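Local coordinates for competence damage-inducible protein A (Klebsiella pneumoniae subsp. pneumoniae MGH 78578, PDB 5V01), which is of unknown function but belongs to the CinA family, some members of which deamidate nicotinamide mononucleotide, at residues A105-A110 and W133-Q138; N72-R77 and Q93-G98; L33-S38 and A56-G61. All blocks are in the same frame, centred on the assembly; numbering follows the deposited sequence.

The three contacts illustrate how an alpha/beta fold is built from a mixed sheet and the helices laid on it. Contact 3 closes first along the chain, then contact 2, then contact 1. Contacts 1 and 3, with centres about 10 Å apart, belong to one sheet, since strands 33-37 and 107-113 are neighbours in it. Contact 2 joins helix 89-103 to the end of helix 67-74, its centre about 12 Å from that of contact 1 and about 14 Å from that of contact 3. M95 rests on A110 of contact 1 and reaches A36 of contact 3. Contacts 2 and 3 also touch the second subunit, so the sheet and its helical layer both take part in the dimer.

Contact 1: residues A105-A110 and W133-Q138; sequences ADIAIA and WNFRGQ
R136 holds D106 side-on in a salt bridge, with NE 3.1 Å and NH2 2.9 Å from the same carboxylate oxygen, D106 OD1. That oxygen lies in the guanidinium plane, yet the two flat groups are turned 63° apart, and both nitrogens approach OD1 from one face of the carboxylate. The other oxygen, OD2, accepts from the backbone of R32. Main chain joins the same two residues again, R136 N donating to D106 O over 2.8 Å. Next along the antiparallel ladder comes the hydrogen-bonded pair A108 and N134, with A108 N to N134 O at 2.9 Å and N134 N to A108 O at 2.8 Å; the non-hydrogen-bonded pairs I107–F135 and I109–W133 flank it. N134 holds CG opposite its N (chi1 178°), which lets OD1 accept from G137 N at 2.8 Å, an Asx motif tying N134, just ahead of the type I' turn F135-Q138, to G137 inside it. On the other face, I107 CG1 meets the edge of the F135 ring at CD1 (3.6 Å), and I109 CG1 sits 3.7 Å from W133 CD1. Helix 150-169 packs over this face, and F135 stacks with W172. The chemistry is divided: the salt bridge and the D106 O bond fasten the exposed turn to the residue before strand 107-113, the A108–N134 bonds pair the strands, and apolar contacts fill the buried face.

Contact 2: residues N72-R77 and Q93-G98; sequences NVLQVR and QEMSSG
E94 and R77 come together because the glutamate swings CG in beside its own N (chi1 -69°) and then runs out straight, carrying its carboxylate to the main chain that follows V76. There R77 N donates to E94 OE1 over 2.9 Å in a nearly straight bond, 171° at the hydrogen, arriving almost in line with the C-O bond. The extended R77 side chain crosses the glutamate at about a right angle. Its NE stays 4.3 Å from E94 OE2, which lies well out of the guanidinium plane, so the opposite charges are near each other without an N-H directed at the oxygen; OE2 is instead bonded by T80 OG1. R77 is the N-cap residue of helix 78-84, and the carboxylate therefore sits at the positive end of that helix, where its negative charge is probably favoured. Q75, with positive phi (58°), is the first residue to leave helix 67-74, and the link to helix 78-84 then passes helix 89-103 at V76. Where the backbones are nearest, G98 brings no side chain, and its CA lies 3.6 Å from L74 O in a CA-H...O contact. A water sits 2.7 Å from L74 O and 2.8 Å from E94 O, within hydrogen-bonding distance of both carbonyls. Deeper in, M95 CG rests against both V76 CG2 at 3.9 Å and L74 CD1 at 4.0 Å, and the methionine continues from there onto strands 58-64 and 107-113.

Contact 3: residues L33-S38 and A56-G61; sequences LTTAES and AFYDTG
Y58 and T35 cross at about a right angle, the threonine hydroxyl meeting the phenol at the edge of the ring and in its plane, with T35 OG1 2.8 Å from Y58 OH; either could be the donor. The tyrosine reaches that far by turning CG away from its own N (chi1 179°), which lays the ring alongside strand 33-37 and brings its hydroxyl over G61. Lacking a side chain, G61 leaves room for the phenol, and its CA lies 3.3 Å from T35 O. T34 points its hydroxyl the other way and donates from OG1 to T60 O over 2.7 Å, approaching from above the carbonyl plane. The same carbonyl also takes a weak bond, 3.4 Å from T35 N to T60 O, so one acceptor serves neighbouring backbone and side-chain donors. At the L33 end, L33 N donates to F57 O at 2.9 Å. Between these points the parallel pairing opens: a water stands 2.6 Å from L33 O and 2.9 Å from T60 N, accepting from the amide and donating to the carbonyl. By nearest CA atoms L33 lies by Y58 and T35 by G61, an advance of two residues on one segment against three on the other. The strands are the two arms of a beta-alpha-beta unit whose helix 43-50 packs on L33, T35 and Y58. Helix 89-103 lies against T34 and T60, strand 107-113 continues the sheet beyond 33-37, and at G61 an antiparallel strand of the second subunit extends it across the dimer interface.

Contact 1: residues A105-A110 and W133-Q138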
loop_
_atom_site.group_PDB
_atom_site.type_symbol
_atom_site.label_atom_id
_atom_site.label_comp_id
_atom_site.label_asym_id
_atom_site.label_seq_id
_atom_site.Cartn_x
_atom_site.Cartn_y
_atom_site.Cartn_z
ATOM N N ALA A 105 12.877 0.926 9.691
ATOM C CA ALA A 105 11.885 1.207 10.710
ATOM C C ALA A 105 12.199 0.450 12.000
ATOM O O ALA A 105 13.070 -0.409 12.047
ATOM C CB ALA A 105 10.511 0.808 10.192
ATOM N N ASP A 106 11.474 0.803 13.051
ATOM C CA ASP A 106 11.563 0.100 14.331
ATOM C C ASP A 106 10.615 -1.102 14.416
ATOM O O ASP A 106 10.923 -2.109 15.084
ATOM C CB ASP A 106 11.242 1.071 15.462
ATOM C CG ASP A 106 12.161 2.262 15.471
ATOM O OD1 ASP A 106 13.303 2.074 15.912
ATOM O OD2 ASP A 106 11.740 3.379 15.066
ATOM N N ILE A 107 9.442 -0.969 13.793
ATOM C CA ILE A 107 8.409 -1.990 13.831
ATOM C C ILE A 107 7.904 -2.251 12.426
ATOM O O ILE A 107 7.641 -1.306 11.684
ATOM C CB ILE A 107 7.221 -1.586 14.731
ATOM C CG1 ILE A 107 7.704 -1.371 16.179
ATOM C CG2 ILE A 107 6.111 -2.632 14.682
ATOM C CD1 ILE A 107 6.829 -0.458 16.998
ATOM N N ALA A 108 7.761 -3.526 12.079
ATOM C CA ALA A 108 7.187 -3.951 10.794
ATOM C C ALA A 108 6.009 -4.880 11.066
ATOM O O ALA A 108 6.076 -5.760 11.923
ATOM C CB ALA A 108 8.234 -4.660 9.927
ATOM N N ILE A 109 4.926 -4.664 10.344
ATOM C CA ILE A 109 3.814 -5.610 10.283
ATOM C C ILE A 109 3.771 -6.205 8.902
ATOM O O ILE A 109 3.809 -5.458 7.911
ATOM C CB ILE A 109 2.473 -4.962 10.618
ATOM C CG1 ILE A 109 2.519 -4.363 12.021
ATOM C CG2 ILE A 109 1.362 -5.974 10.468
ATOM C CD1 ILE A 109 1.304 -3.577 12.418
ATOM N N ALA A 110 3.689 -7.536 8.843
ATOM C CA ALA A 110 3.374 -8.246 7.603
ATOM C C ALA A 110 2.088 -9.025 7.773
ATOM O O ALA A 110 1.861 -9.592 8.824
ATOM C CB ALA A 110 4.507 -9.170 7.180
ATOM N N TRP A 133 4.392 -9.301 13.687
ATOM C CA TRP A 133 4.752 -8.003 14.234
ATOM C C TRP A 133 6.208 -8.145 14.652
ATOM O O TRP A 133 6.536 -8.995 15.501
ATOM C CB TRP A 133 3.872 -7.604 15.430
ATOM C CG TRP A 133 2.425 -7.571 15.170
ATOM C CD1 TRP A 133 1.646 -6.436 14.943
ATOM C CD2 TRP A 133 1.516 -8.672 15.183
ATOM N NE1 TRP A 133 0.342 -6.794 14.795
ATOM C CE2 TRP A 133 0.225 -8.151 14.926
ATOM C CE3 TRP A 133 1.649 -10.050 15.426
ATOM C CZ2 TRP A 133 -0.913 -8.961 14.876
ATOM C CZ3 TRP A 133 0.520 -10.840 15.374
ATOM C CH2 TRP A 133 -0.742 -10.302 15.118
ATOM N N ASN A 134 7.079 -7.366 14.030
ATOM C CA ASN A 134 8.516 -7.452 14.173
ATOM C C ASN A 134 8.989 -6.146 14.809
ATOM O O ASN A 134 8.925 -5.103 14.180
ATOM C CB ASN A 134 9.125 -7.748 12.804
ATOM C CG ASN A 134 10.631 -7.815 12.800
ATOM O OD1 ASN A 134 11.303 -7.334 13.708
ATOM N ND2 ASN A 134 11.170 -8.382 11.723
ATOM N N PHE A 135 9.417 -6.209 16.076
ATOM C CA PHE A 135 9.925 -5.059 16.810
ATOM C C PHE A 135 11.443 -5.210 16.847
ATOM O O PHE A 135 11.969 -6.022 17.609
ATOM C CB PHE A 135 9.327 -5.020 18.240
ATOM C CG PHE A 135 9.897 -3.940 19.123
ATOM C CD1 PHE A 135 9.911 -2.614 18.754
ATOM C CD2 PHE A 135 10.369 -4.270 20.376
ATOM C CE1 PHE A 135 10.438 -1.628 19.580
ATOM C CE2 PHE A 135 10.898 -3.299 21.216
ATOM C CZ PHE A 135 10.966 -1.981 20.802
ATOM N N ARG A 136 12.139 -4.441 16.019
ATOM C CA ARG A 136 13.603 -4.391 15.997
ATOM C C ARG A 136 14.264 -5.770 15.884
ATOM O O ARG A 136 15.325 -5.996 16.457
ATOM C CB ARG A 136 14.110 -3.625 17.235
ATOM C CG ARG A 136 13.663 -2.175 17.243
ATOM C CD ARG A 136 14.147 -1.371 18.437
ATOM N NE ARG A 136 14.040 0.064 18.172
ATOM C CZ ARG A 136 14.160 1.030 19.084
ATOM N NH1 ARG A 136 14.384 0.740 20.364
ATOM N NH2 ARG A 136 14.059 2.305 18.716
ATOM N N GLY A 137 13.630 -6.684 15.144
ATOM C CA GLY A 137 14.031 -8.109 15.142
ATOM C C GLY A 137 13.160 -9.067 15.967
ATOM O O GLY A 137 13.074 -10.253 15.638
ATOM N N GLN A 138 12.568 -8.607 17.068
ATOM C CA GLN A 138 11.813 -9.538 17.921
ATOM C C GLN A 138 10.471 -9.700 17.177
ATOM O O GLN A 138 9.716 -8.748 17.106
ATOM C CB GLN A 138 11.667 -9.012 19.373
ATOM C CG GLN A 138 12.055 -10.005 20.482
ATOM C CD GLN A 138 13.542 -10.370 20.483
ATOM O OE1 GLN A 138 14.408 -9.526 20.234
ATOM N NE2 GLN A 138 13.843 -11.629 20.767
#

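Contact 2: residues N72-R77 and Q93-G98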
loop_
_atom_site.group_PDB
_atom_site.type_symbol
_atom_site.label_atom_id
_atom_site.label_comp_id
_atom_site.label_asym_id
_atom_site.label_seq_id
_atom_site.Cartn_x
_atom_site.Cartn_y
_atom_site.Cartn_z
ATOM N N ASN A 72 10.918 -10.497 -5.101
ATOM C CA ASN A 72 11.547 -9.328 -5.735
ATOM C C ASN A 72 11.708 -8.145 -4.762
ATOM O O ASN A 72 12.770 -7.562 -4.614
ATOM C CB ASN A 72 10.696 -8.915 -6.956
ATOM C CG ASN A 72 11.252 -7.728 -7.702
ATOM O OD1 ASN A 72 12.465 -7.610 -7.860
ATOM N ND2 ASN A 72 10.359 -6.823 -8.148
ATOM N N VAL A 73 10.613 -7.804 -4.090
ATOM C CA VAL A 73 10.571 -6.596 -3.281
ATOM C C VAL A 73 11.108 -6.813 -1.858
ATOM O O VAL A 73 11.719 -5.929 -1.277
ATOM C CB VAL A 73 9.127 -6.039 -3.234
ATOM C CG1 VAL A 73 9.053 -4.792 -2.356
ATOM C CG2 VAL A 73 8.644 -5.742 -4.642
ATOM N N LEU A 74 10.848 -7.999 -1.313
ATOM C CA LEU A 74 11.127 -8.285 0.104
ATOM C C LEU A 74 12.166 -9.364 0.372
ATOM O O LEU A 74 12.447 -9.654 1.540
ATOM C CB LEU A 74 9.822 -8.621 0.826
ATOM C CG LEU A 74 8.777 -7.497 0.832
ATOM C CD1 LEU A 74 7.483 -8.046 1.395
ATOM C CD2 LEU A 74 9.286 -6.292 1.602
ATOM N N GLN A 75 12.749 -9.925 -0.686
ATOM C CA GLN A 75 13.783 -10.975 -0.597
ATOM C C GLN A 75 13.277 -12.197 0.158
ATOM O O GLN A 75 14.052 -12.938 0.754
ATOM C CB GLN A 75 15.094 -10.463 -0.004
ATOM C CG GLN A 75 15.749 -9.356 -0.798
ATOM C CD GLN A 75 15.123 -8.015 -0.542
ATOM O OE1 GLN A 75 14.874 -7.644 0.608
ATOM N NE2 GLN A 75 14.837 -7.280 -1.615
ATOM N N VAL A 76 11.980 -12.478 0.070
ATOM C CA VAL A 76 11.457 -13.738 0.621
ATOM C C VAL A 76 12.123 -14.847 -0.192
ATOM O O VAL A 76 12.217 -14.770 -1.408
ATOM C CB VAL A 76 9.913 -13.790 0.555
ATOM C CG1 VAL A 76 9.398 -15.154 0.987
ATOM C CG2 VAL A 76 9.294 -12.691 1.427
ATOM N N ARG A 77 12.587 -15.879 0.504
ATOM C CA ARG A 77 13.291 -16.992 -0.151
ATOM C C ARG A 77 12.351 -17.824 -0.995
ATOM O O ARG A 77 11.268 -18.200 -0.551
ATOM C CB ARG A 77 13.915 -17.919 0.872
ATOM C CG ARG A 77 14.976 -17.283 1.711
ATOM C CD ARG A 77 15.451 -18.342 2.691
ATOM N NE ARG A 77 16.542 -17.851 3.512
ATOM C CZ ARG A 77 17.077 -18.522 4.534
ATOM N NH1 ARG A 77 16.614 -19.716 4.857
ATOM N NH2 ARG A 77 18.080 -17.993 5.208
ATOM N N GLN A 93 7.117 -13.987 8.545
ATOM C CA GLN A 93 8.401 -13.646 9.191
ATOM C C GLN A 93 9.353 -12.989 8.195
ATOM O O GLN A 93 9.909 -11.923 8.467
ATOM C CB GLN A 93 9.073 -14.875 9.804
ATOM C CG GLN A 93 8.385 -15.383 11.038
ATOM C CD GLN A 93 8.857 -16.747 11.480
ATOM O OE1 GLN A 93 9.280 -17.575 10.668
ATOM N NE2 GLN A 93 8.778 -16.990 12.772
ATOM N N GLU A 94 9.540 -13.625 7.039
ATOM C CA GLU A 94 10.478 -13.094 6.058
ATOM C C GLU A 94 9.996 -11.774 5.444
ATOM O O GLU A 94 10.804 -10.874 5.188
ATOM C CB GLU A 94 10.792 -14.129 4.981
ATOM C CG GLU A 94 11.607 -15.304 5.524
ATOM C CD GLU A 94 12.006 -16.300 4.465
ATOM O OE1 GLU A 94 11.927 -15.978 3.290
ATOM O OE2 GLU A 94 12.436 -17.422 4.796
ATOM N N MET A 95 8.684 -11.655 5.223
ATOM C CA MET A 95 8.123 -10.371 4.736
ATOM C C MET A 95 8.425 -9.249 5.727
ATOM O O MET A 95 8.843 -8.155 5.329
ATOM C CB MET A 95 6.608 -10.467 4.544
ATOM C CG MET A 95 6.171 -11.262 3.354
ATOM S SD MET A 95 4.391 -11.490 3.233
ATOM C CE MET A 95 3.850 -9.842 2.834
ATOM N N SER A 96 8.212 -9.525 7.024
ATOM C CA SER A 96 8.400 -8.504 8.050
ATOM C C SER A 96 9.867 -8.086 8.122
ATOM O O SER A 96 10.172 -6.915 8.245
ATOM C CB SER A 96 7.864 -8.960 9.413
ATOM O OG SER A 96 8.708 -9.898 10.059
ATOM N N SER A 97 10.777 -9.066 8.030
ATOM C CA SER A 97 12.197 -8.741 8.039
ATOM C C SER A 97 12.607 -7.918 6.816
ATOM O O SER A 97 13.395 -6.957 6.944
ATOM C CB SER A 97 13.041 -10.019 8.103
ATOM O OG SER A 97 12.794 -10.714 9.290
ATOM N N GLY A 98 12.085 -8.291 5.651
ATOM C CA GLY A 98 12.427 -7.585 4.439
ATOM C C GLY A 98 11.973 -6.141 4.458
ATOM O O GLY A 98 12.730 -5.245 4.082
HETATM O O HOH W 1 13.140 -11.239 3.660
HETATM O O HOH W 2 14.257 -13.735 3.674
#

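Contact 3: residues L33-S38 and A56-G61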
loop_
_atom_site.group_PDB
_atom_site.type_symbol
_atom_site.label_atom_id
_atom_site.label_comp_id
_atom_site.label_asym_id
_atom_site.label_seq_id
_atom_site.Cartn_x
_atom_site.Cartn_y
_atom_site.Cartn_z
ATOM N N LEU A 33 6.966 2.892 12.106
ATOM C CA LEU A 33 6.291 1.677 11.670
ATOM C C LEU A 33 6.387 1.564 10.148
ATOM O O LEU A 33 6.334 2.577 9.448
ATOM C CB LEU A 33 4.818 1.806 12.070
ATOM C CG LEU A 33 3.846 0.718 11.641
ATOM C CD1 LEU A 33 4.169 -0.635 12.283
ATOM C CD2 LEU A 33 2.426 1.158 12.000
ATOM N N THR A 34 6.433 0.332 9.648
ATOM C CA THR A 34 6.370 0.032 8.207
ATOM C C THR A 34 5.503 -1.211 8.027
ATOM O O THR A 34 5.290 -1.982 8.974
ATOM C CB THR A 34 7.764 -0.165 7.625
ATOM O OG1 THR A 34 7.685 -0.249 6.224
ATOM C CG2 THR A 34 8.439 -1.392 8.137
ATOM N N THR A 35 4.972 -1.380 6.821
ATOM C CA THR A 35 4.026 -2.456 6.543
ATOM C C THR A 35 4.293 -3.158 5.233
ATOM O O THR A 35 4.695 -2.525 4.242
ATOM C CB THR A 35 2.570 -1.951 6.530
ATOM O OG1 THR A 35 2.395 -0.934 5.539
ATOM C CG2 THR A 35 2.143 -1.458 7.879
ATOM N N ALA A 36 4.004 -4.457 5.219
ATOM C CA ALA A 36 4.052 -5.274 4.000
ATOM C C ALA A 36 2.769 -6.089 3.940
ATOM O O ALA A 36 2.437 -6.807 4.878
ATOM C CB ALA A 36 5.268 -6.197 3.985
ATOM N N GLU A 37 2.047 -5.974 2.832
ATOM C CA GLU A 37 0.739 -6.589 2.671
ATOM C C GLU A 37 0.668 -7.401 1.407
ATOM O O GLU A 37 1.387 -7.146 0.441
ATOM C CB GLU A 37 -0.311 -5.468 2.549
ATOM C CG GLU A 37 -0.466 -4.613 3.784
ATOM C CD GLU A 37 -1.469 -3.493 3.553
ATOM O OE1 GLU A 37 -2.689 -3.779 3.458
ATOM O OE2 GLU A 37 -1.028 -2.333 3.504
ATOM N N SER A 38 -0.238 -8.358 1.412
ATOM C CA SER A 38 -0.583 -9.116 0.228
ATOM C C SER A 38 -2.111 -9.033 0.062
ATOM O O SER A 38 -2.607 -8.074 -0.526
ATOM C CB SER A 38 0.004 -10.518 0.351
ATOM O OG SER A 38 -0.242 -11.294 -0.802
ATOM N N ALA A 56 4.937 11.610 10.984
ATOM C CA ALA A 56 5.579 11.552 12.291
ATOM C C ALA A 56 5.885 10.124 12.760
ATOM O O ALA A 56 6.648 9.942 13.727
ATOM C CB ALA A 56 4.725 12.268 13.327
ATOM N N PHE A 57 5.285 9.120 12.112
ATOM C CA PHE A 57 5.501 7.722 12.532
ATOM C C PHE A 57 5.575 6.667 11.436
ATOM O O PHE A 57 5.820 5.508 11.727
ATOM C CB PHE A 57 4.431 7.293 13.548
ATOM C CG PHE A 57 3.043 7.269 12.986
ATOM C CD1 PHE A 57 2.541 6.135 12.366
ATOM C CD2 PHE A 57 2.258 8.415 13.012
ATOM C CE1 PHE A 57 1.258 6.144 11.829
ATOM C CE2 PHE A 57 0.990 8.419 12.491
ATOM C CZ PHE A 57 0.496 7.293 11.871
ATOM N N TYR A 58 5.351 7.042 10.179
ATOM C CA TYR A 58 5.220 6.056 9.088
ATOM C C TYR A 58 5.601 6.695 7.791
ATOM O O TYR A 58 5.183 7.827 7.495
ATOM C CB TYR A 58 3.756 5.608 8.987
ATOM C CG TYR A 58 3.441 4.596 7.886
ATOM C CD1 TYR A 58 3.044 4.998 6.626
ATOM C CD2 TYR A 58 3.507 3.248 8.139
ATOM C CE1 TYR A 58 2.745 4.071 5.642
ATOM C CE2 TYR A 58 3.207 2.320 7.188
ATOM C CZ TYR A 58 2.830 2.721 5.926
ATOM O OH TYR A 58 2.495 1.784 4.978
ATOM N N ASP A 59 6.370 5.986 6.985
ATOM C CA ASP A 59 6.519 6.466 5.621
ATOM C C ASP A 59 6.619 5.452 4.515
ATOM O O ASP A 59 6.499 5.881 3.393
ATOM C CB ASP A 59 7.662 7.459 5.532
ATOM C CG ASP A 59 8.958 6.879 5.985
ATOM O OD1 ASP A 59 9.275 5.774 5.549
ATOM O OD2 ASP A 59 9.670 7.545 6.770
ATOM N N THR A 60 6.747 4.154 4.812
ATOM C CA THR A 60 6.881 3.149 3.770
ATOM C C THR A 60 5.938 1.968 3.966
ATOM O O THR A 60 5.916 1.355 5.035
ATOM C CB THR A 60 8.329 2.644 3.725
ATOM O OG1 THR A 60 9.211 3.744 3.458
ATOM C CG2 THR A 60 8.543 1.568 2.650
ATOM N N GLY A 61 5.208 1.635 2.916
ATOM C CA GLY A 61 4.457 0.407 2.836
ATOM C C GLY A 61 4.643 -0.229 1.481
ATOM O O GLY A 61 4.830 0.459 0.488
HETATM O O HOH W 3 7.787 3.436 7.425
#